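Local coordinates for protein carbohydrate kinase, pfkB family (Enterococcus faecalis, PDB 3KTN) that probably phosphorylates 2-keto-3-deoxygluconate and binds magnesium, as a sugar kinase of the ribokinase-like PfkB family, at residues I276-A281 with L309-Q314; Q263-R268 with F302-G307. All coordinates share one frame; numbering follows the deposited sequence.

Contact 1. Residues I276-A281 with L309-Q314; sequences IGAGDA and LAHTIQ
The methyl of Ala-278 lies over one face of the His-311 imidazole, where the start of helix 278-291 meets the last part of helix 296-310. From CB of His-311 the side chain sets out with CG anti to the carbonyl carbon (chi1 -72°), which carries the ring back beside the helix and over the Ala-278 methyl. ND1, 3.5 Å from CB of Ala-278, is hydrogen-bonded to the carbonyl oxygen of Gly-307. Next round the ring, CE1 makes the closest approach, 3.2 Å to the same methyl. At the far end NE2 pairs with Arg-243 NH1. With a carbonyl on one nitrogen and a guanidinium on the other, the imidazole is probably neutral with its proton on ND1, and its rotation is fixed from two sides. Beside this stack, CB of Ala-310 is 3.5 Å from CB of Ala-281, tighter than usual van der Waals contact, and 4.0 Å from CB of Ala-278. Alanine suits these places because single methyls let the backbones approach closely: CA of Ala-278 is 5.2 Å from CA of Ala-310. Beyond Ala-310 the chain leaves through a type I turn to Ile-313, and Leu-309 O accepts from both the amide and OG1 of Thr-312, the latter on a lone pair. The sequence from Gly-277 to Asp-280 is the GAGD signature of PfkB kinases, whose helix start forms an anion hole in relatives; Ile-276 beside it belongs to the magnesium site.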
loop_
_atom_site.group_PDB
_atom_site.type_symbol
_atom_site.label_atom_id
_atom_site.label_comp_id
_atom_site.label_asym_id
_atom_site.label_seq_id
_atom_site.Cartn_x
_atom_site.Cartn_y
_atom_site.Cartn_z
ATOM N N ILE A 276 4.486 16.783 15.516
ATOM C CA ILE A 276 5.646 16.149 16.129
ATOM C C ILE A 276 6.953 16.659 15.534
ATOM O O ILE A 276 7.168 16.577 14.327
ATOM C CB ILE A 276 5.574 14.621 15.988
ATOM C CG1 ILE A 276 4.245 14.128 16.557
ATOM C CG2 ILE A 276 6.738 13.966 16.746
ATOM C CD1 ILE A 276 4.051 12.658 16.442
ATOM N N GLY A 277 7.814 17.203 16.391
ATOM C CA GLY A 277 9.095 17.715 15.937
ATOM C C GLY A 277 9.060 19.096 15.301
ATOM O O GLY A 277 10.108 19.644 14.967
ATOM N N ALA A 278 7.870 19.666 15.132
ATOM C CA ALA A 278 7.745 20.982 14.510
ATOM C C ALA A 278 8.544 22.039 15.254
ATOM O O ALA A 278 8.935 23.053 14.672
ATOM C CB ALA A 278 6.279 21.398 14.430
ATOM N N GLY A 279 8.784 21.804 16.538
ATOM C CA GLY A 279 9.562 22.748 17.315
ATOM C C GLY A 279 10.980 22.826 16.788
ATOM O O GLY A 279 11.639 23.861 16.911
ATOM N N ASP A 280 11.458 21.740 16.185
ATOM C CA ASP A 280 12.813 21.739 15.651
ATOM C C ASP A 280 12.919 22.522 14.346
ATOM O O ASP A 280 14.013 22.935 13.955
ATOM C CB ASP A 280 13.313 20.308 15.459
ATOM C CG ASP A 280 13.241 19.496 16.737
ATOM O OD1 ASP A 280 13.649 20.030 17.787
ATOM O OD2 ASP A 280 12.782 18.329 16.698
ATOM N N ALA A 281 11.788 22.726 13.671
ATOM C CA ALA A 281 11.790 23.494 12.424
ATOM C C ALA A 281 11.918 24.978 12.787
ATOM O O ALA A 281 12.547 25.750 12.067
ATOM C CB ALA A 281 10.504 23.249 11.641
ATOM N N LEU A 309 4.932 25.660 8.527
ATOM C CA LEU A 309 5.109 24.731 7.415
ATOM C C LEU A 309 5.356 23.307 7.897
ATOM O O LEU A 309 4.849 22.360 7.309
ATOM C CB LEU A 309 6.281 25.170 6.533
ATOM C CG LEU A 309 6.038 26.345 5.583
ATOM C CD1 LEU A 309 7.365 26.805 5.009
ATOM C CD2 LEU A 309 5.083 25.923 4.466
ATOM N N ALA A 310 6.128 23.160 8.971
ATOM C CA ALA A 310 6.435 21.842 9.513
ATOM C C ALA A 310 5.175 21.110 9.956
ATOM O O ALA A 310 5.130 19.876 9.926
ATOM C CB ALA A 310 7.405 21.958 10.682
ATOM N N HIS A 311 4.158 21.865 10.370
ATOM C CA HIS A 311 2.897 21.261 10.803
ATOM C C HIS A 311 2.093 20.702 9.627
ATOM O O HIS A 311 1.178 19.908 9.823
ATOM C CB HIS A 311 2.026 22.278 11.555
ATOM C CG HIS A 311 2.534 22.633 12.919
ATOM N ND1 HIS A 311 3.684 23.370 13.122
ATOM C CD2 HIS A 311 2.041 22.366 14.153
ATOM C CE1 HIS A 311 3.872 23.542 14.416
ATOM N NE2 HIS A 311 2.889 22.943 15.066
ATOM N N THR A 312 2.432 21.115 8.408
ATOM C CA THR A 312 1.727 20.637 7.224
ATOM C C THR A 312 2.483 19.486 6.562
ATOM O O THR A 312 2.029 18.927 5.554
ATOM C CB THR A 312 1.601 21.728 6.174
ATOM O OG1 THR A 312 2.876 21.906 5.545
ATOM C CG2 THR A 312 1.156 23.043 6.811
ATOM N N ILE A 313 3.643 19.147 7.121
ATOM C CA ILE A 313 4.481 18.076 6.587
ATOM C C ILE A 313 4.326 16.824 7.432
ATOM O O ILE A 313 4.507 16.864 8.648
ATOM C CB ILE A 313 5.968 18.512 6.554
ATOM C CG1 ILE A 313 6.126 19.690 5.570
ATOM C CG2 ILE A 313 6.858 17.332 6.168
ATOM C CD1 ILE A 313 7.545 20.259 5.466
ATOM N N GLN A 314 3.963 15.711 6.801
ATOM C CA GLN A 314 3.798 14.470 7.554
ATOM C C GLN A 314 5.158 14.022 8.096
ATOM O O GLN A 314 6.158 14.052 7.376
ATOM C CB GLN A 314 3.190 13.387 6.653
ATOM C CG GLN A 314 1.774 13.720 6.185
ATOM C CD GLN A 314 1.183 12.645 5.296
ATOM O OE1 GLN A 314 0.894 11.526 5.749
ATOM N NE2 GLN A 314 1.011 12.966 4.020
#

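Contact 2. Residues Q263-R268 with F302-G307; sequences QQSEKR and FATVNG
Val-305 sets its CG2 methyl over the centre of the Arg-268 guanidinium, 3.6 Å from CZ, so that helix 296-310 meets the flat face of the group. NE, NH1 and NH2 all lie within 4.0 Å of that carbon, and the face is covered without using any of the N-H bonds. The arginine reaches this place by folding: its chain bends at chi2 (-83°) and again at chi3 (-48°), and the bends turn the guanidinium alongside the flank of the helix, its face toward Val-305, instead of straight out from the strand. Nearer its root, CG lies 3.6 Å from CG2 of Thr-304. Threonine serves both neighbours here, since its methyl packs on the aliphatic part of Arg-268 while its hydroxyl is turned to Ser-265, with OG1 3.2 Å from Ser-265 OG. CG2 of Thr-304 is also 3.5 Å from that serine oxygen.

In the next shell, each hydroxyl has a backbone partner. Thr-304 OG1 is hydrogen-bonded to the carbonyl oxygen of Val-300 one turn earlier in its own helix, as suits a threonine in a helix. Ser-265 OG receives the amide of Gly-254 on the adjoining strand and makes a weak bond to Glu-266 O. Serine's short side chain holds the hydroxyl near its own backbone, where OG can take that amide while still lying beside Thr-304. Further out, backbone bonds from Ser-265 to Gly-254 and from Arg-268 to Leu-252 tie this strand to strand 250-257, and Leu-329 of helix 322-330 backs Val-305. This is helix-on-sheet packing in a ribokinase-like fold, with helix 296-310 lying against strand 262-269, the outermost strand at its end of the large sheet within this chain.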
loop_
_atom_site.group_PDB
_atom_site.type_symbol
_atom_site.label_atom_id
_atom_site.label_comp_id
_atom_site.label_asym_id
_atom_site.label_seq_id
_atom_site.Cartn_x
_atom_site.Cartn_y
_atom_site.Cartn_z
ATOM N N GLN A 263 11.893 40.495 20.052
ATOM C CA GLN A 263 11.220 40.491 18.759
ATOM C C GLN A 263 10.189 39.372 18.697
ATOM O O GLN A 263 10.513 38.199 18.869
ATOM C CB GLN A 263 12.240 40.317 17.636
ATOM C CG GLN A 263 11.787 40.912 16.328
ATOM C CD GLN A 263 11.519 42.395 16.453
ATOM O OE1 GLN A 263 12.394 43.161 16.858
ATOM N NE2 GLN A 263 10.306 42.811 16.110
ATOM N N GLN A 264 8.942 39.751 18.453
ATOM C CA GLN A 264 7.842 38.803 18.376
ATOM C C GLN A 264 7.237 38.885 16.983
ATOM O O GLN A 264 7.098 39.972 16.427
ATOM C CB GLN A 264 6.783 39.164 19.421
ATOM C CG GLN A 264 5.539 38.294 19.415
ATOM C CD GLN A 264 5.685 37.054 20.271
ATOM O OE1 GLN A 264 5.936 37.142 21.472
ATOM N NE2 GLN A 264 5.522 35.887 19.658
ATOM N N SER A 265 6.885 37.740 16.411
ATOM C CA SER A 265 6.283 37.728 15.083
ATOM C C SER A 265 4.778 37.876 15.257
ATOM O O SER A 265 4.258 37.704 16.359
ATOM C CB SER A 265 6.574 36.407 14.368
ATOM O OG SER A 265 5.710 35.387 14.834
ATOM N N GLU A 266 4.077 38.203 14.180
ATOM C CA GLU A 266 2.627 38.330 14.262
ATOM C C GLU A 266 2.051 36.916 14.265
ATOM O O GLU A 266 2.667 36.007 13.715
ATOM C CB GLU A 266 2.094 39.117 13.062
ATOM C CG GLU A 266 2.561 38.590 11.713
ATOM C CD GLU A 266 1.928 39.334 10.545
ATOM O OE1 GLU A 266 2.064 40.579 10.490
ATOM O OE2 GLU A 266 1.299 38.676 9.684
ATOM N N LYS A 267 0.894 36.731 14.898
ATOM C CA LYS A 267 0.252 35.418 14.949
ATOM C C LYS A 267 0.040 34.876 13.539
ATOM O O LYS A 267 -0.455 35.582 12.663
ATOM C CB LYS A 267 -1.118 35.489 15.630
ATOM C CG LYS A 267 -1.109 35.842 17.099
ATOM C CD LYS A 267 -2.498 35.633 17.705
ATOM C CE LYS A 267 -3.591 36.373 16.920
ATOM N NZ LYS A 267 -4.965 36.090 17.448
ATOM N N ARG A 268 0.405 33.619 13.328
ATOM C CA ARG A 268 0.244 32.986 12.021
ATOM C C ARG A 268 -0.793 31.880 12.145
ATOM O O ARG A 268 -0.678 31.006 13.014
ATOM C CB ARG A 268 1.563 32.361 11.563
ATOM C CG ARG A 268 2.768 33.279 11.591
ATOM C CD ARG A 268 2.843 34.126 10.347
ATOM N NE ARG A 268 2.667 33.311 9.153
ATOM C CZ ARG A 268 2.904 33.736 7.916
ATOM N NH1 ARG A 268 3.338 34.973 7.709
ATOM N NH2 ARG A 268 2.687 32.930 6.883
ATOM N N PHE A 302 10.929 34.495 9.590
ATOM C CA PHE A 302 11.308 33.362 8.769
ATOM C C PHE A 302 11.091 32.048 9.529
ATOM O O PHE A 302 10.507 31.104 8.997
ATOM C CB PHE A 302 12.777 33.498 8.383
ATOM C CG PHE A 302 13.288 32.384 7.522
ATOM C CD1 PHE A 302 13.233 32.475 6.135
ATOM C CD2 PHE A 302 13.840 31.248 8.097
ATOM C CE1 PHE A 302 13.721 31.446 5.332
ATOM C CE2 PHE A 302 14.330 30.213 7.302
ATOM C CZ PHE A 302 14.271 30.317 5.916
ATOM N N ALA A 303 11.556 32.003 10.775
ATOM C CA ALA A 303 11.442 30.814 11.612
ATOM C C ALA A 303 10.003 30.417 11.959
ATOM O O ALA A 303 9.681 29.228 12.010
ATOM C CB ALA A 303 12.252 31.006 12.888
ATOM N N THR A 304 9.146 31.404 12.202
ATOM C CA THR A 304 7.755 31.131 12.540
ATOM C C THR A 304 7.033 30.516 11.339
ATOM O O THR A 304 6.271 29.557 11.490
ATOM C CB THR A 304 7.022 32.420 12.998
ATOM O OG1 THR A 304 7.765 33.040 14.055
ATOM C CG2 THR A 304 5.627 32.090 13.523
ATOM N N VAL A 305 7.280 31.056 10.147
ATOM C CA VAL A 305 6.667 30.520 8.939
ATOM C C VAL A 305 7.161 29.081 8.736
ATOM O O VAL A 305 6.392 28.194 8.372
ATOM C CB VAL A 305 7.026 31.369 7.701
ATOM C CG1 VAL A 305 6.551 30.678 6.424
ATOM C CG2 VAL A 305 6.378 32.743 7.820
ATOM N N ASN A 306 8.446 28.852 8.983
ATOM C CA ASN A 306 9.007 27.518 8.836
ATOM C C ASN A 306 8.311 26.573 9.812
ATOM O O ASN A 306 8.016 25.427 9.478
ATOM C CB ASN A 306 10.513 27.530 9.112
ATOM C CG ASN A 306 11.212 26.309 8.539
ATOM O OD1 ASN A 306 10.959 25.927 7.398
ATOM N ND2 ASN A 306 12.099 25.701 9.318
ATOM N N GLY A 307 8.047 27.071 11.016
ATOM C CA GLY A 307 7.374 26.275 12.028
ATOM C C GLY A 307 5.964 25.896 11.613
ATOM O O GLY A 307 5.520 24.772 11.863
#

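In the fold
Contacts 1 and 2 share helix 296-310, and their centres are 13 Å apart. They are joined directly where Asn-306 ND2 lies 2.8 Å from Ala-281 O, a probable hydrogen bond. Along the chain the segments alternate, strand 262-269 leading on to helix 278-291 before helix 296-310 returns to meet both. Contact 1 is the one at the magnesium site: the side chain of Ala-278 is about 4 Å from the ion, whereas that of Val-305 in contact 2 is about 14 Å from it. One helix thus links the end of the large sheet to the metal-binding region.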